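Local coordinates for structural PPIase-like protein L605 (Mimivirus, PDB 2OSE), which is a cyclophilin-family, PPIase-like virion protein that forms homotrimers and may have peptidyl-prolyl cis-trans isomerase activity and bind cyclosporin A, at residues H82-L85 / Y89-S92. Residues are numbered along the deposited sequence; the frame is centred on the assembly and turned at random.
Sequences HNVL and YIVS
L85 and Y89 close the turn end of a beta hairpin in the cyclophilin fold, where strands 83-85 and 89-92 run antiparallel. Two backbone hydrogen bonds join them, L85 N to Y89 O at 2.8 Å and Y89 N to L85 O at 3.0 Å. On the face carrying N83, L85, Y89 and V91, L85 CB makes a CH-pi contact over one face of the Y89 ring, 4.0 Å from its centroid and offset toward the rim. L85 CD2 continues along the ring to the phenol end, 3.7 Å from Y89 OH. With Y89 CG between the backbone N and the carbonyl carbon (chi1 51°), the ring leans across to L85.

V84 and I90 form the non-hydrogen-bonded pair between, side chains on the other face. V84 CG1 meets I90 CG2 at 3.8 Å. N83 and V91 follow as a hydrogen-bonded pair, but the V91 N to N83 O bond is weak (123° at the hydrogen).

H82 N donates to V91 O, and that oxygen also lies over one face of the H82 ring. The ring crosses V91, with CE1 3.6 Å from V91 CG1. NE2 also lies against V91 CG1, buried without a polar partner in the model.

Strand 147-150 flanks 89-92 on its other edge, pairing I90 with I149 and S92 with F147. A191 of a second subunit packs on Y89, and its G192 on H82, N83 and V91, placing the hairpin at the homotrimer interface. S92 OG is hydrogen-bonded to K80 O. N83 ND2 approaches H82 ND1 nearly in the ring plane at 2.6 Å, unusually short, so the donor is doubtful.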
# COMPACT_ATOMS: atom_id res chain seq x y z
N HIS A 82 -6.56 7.97 5.85
CA HIS A 82 -6.11 6.79 5.07
C HIS A 82 -5.31 7.12 3.81
O HIS A 82 -4.57 6.26 3.29
CB HIS A 82 -7.27 5.82 4.78
CG HIS A 82 -8.41 6.39 3.98
ND1 HIS A 82 -8.28 6.79 2.67
CD2 HIS A 82 -9.72 6.55 4.29
CE1 HIS A 82 -9.45 7.19 2.21
NE2 HIS A 82 -10.34 7.06 3.17
N ASN A 83 -5.45 8.35 3.32
CA ASN A 83 -4.72 8.82 2.16
C ASN A 83 -4.27 10.20 2.59
O ASN A 83 -5.12 11.02 3.02
CB ASN A 83 -5.63 8.96 0.92
CG ASN A 83 -5.83 7.66 0.14
OD1 ASN A 83 -5.35 7.54 -0.99
ND2 ASN A 83 -6.54 6.69 0.72
N VAL A 84 -2.96 10.43 2.51
CA VAL A 84 -2.34 11.68 2.96
C VAL A 84 -1.27 12.03 1.96
O VAL A 84 -0.55 11.14 1.45
CB VAL A 84 -1.79 11.64 4.41
CG1 VAL A 84 -2.89 11.29 5.43
CG2 VAL A 84 -0.56 10.69 4.55
N LEU A 85 -1.19 13.32 1.63
CA LEU A 85 -0.26 13.78 0.61
C LEU A 85 0.29 15.13 1.01
O LEU A 85 -0.45 16.13 1.02
CB LEU A 85 -0.95 13.83 -0.77
CG LEU A 85 -0.02 14.20 -1.94
CD1 LEU A 85 1.11 13.16 -2.07
CD2 LEU A 85 -0.77 14.44 -3.28
N TYR A 89 -3.22 17.29 0.70
CA TYR A 89 -4.48 16.92 1.39
C TYR A 89 -4.34 15.78 2.36
O TYR A 89 -3.34 15.04 2.35
CB TYR A 89 -5.60 16.56 0.38
CG TYR A 89 -5.19 15.53 -0.69
CD1 TYR A 89 -5.04 14.18 -0.36
CD2 TYR A 89 -4.99 15.93 -2.02
CE1 TYR A 89 -4.66 13.23 -1.35
CE2 TYR A 89 -4.60 14.98 -3.02
CZ TYR A 89 -4.44 13.65 -2.65
OH TYR A 89 -4.05 12.73 -3.60
N ILE A 90 -5.36 15.62 3.20
CA ILE A 90 -5.53 14.40 3.99
C ILE A 90 -6.97 13.92 3.73
O ILE A 90 -7.83 14.73 3.42
CB ILE A 90 -5.31 14.65 5.50
CG1 ILE A 90 -6.27 15.74 6.02
CG2 ILE A 90 -3.83 14.99 5.81
CD1 ILE A 90 -6.12 15.96 7.51
N VAL A 91 -7.21 12.62 3.88
CA VAL A 91 -8.52 12.02 3.54
C VAL A 91 -8.90 11.03 4.61
O VAL A 91 -8.04 10.30 5.12
CB VAL A 91 -8.49 11.34 2.12
CG1 VAL A 91 -9.83 10.71 1.80
CG2 VAL A 91 -8.17 12.38 1.07
N SER A 92 -10.17 11.02 5.00
CA SER A 92 -10.66 10.08 5.99
C SER A 92 -12.11 9.67 5.68
O SER A 92 -12.63 10.05 4.65
CB SER A 92 -10.54 10.68 7.41
OG SER A 92 -10.74 9.68 8.40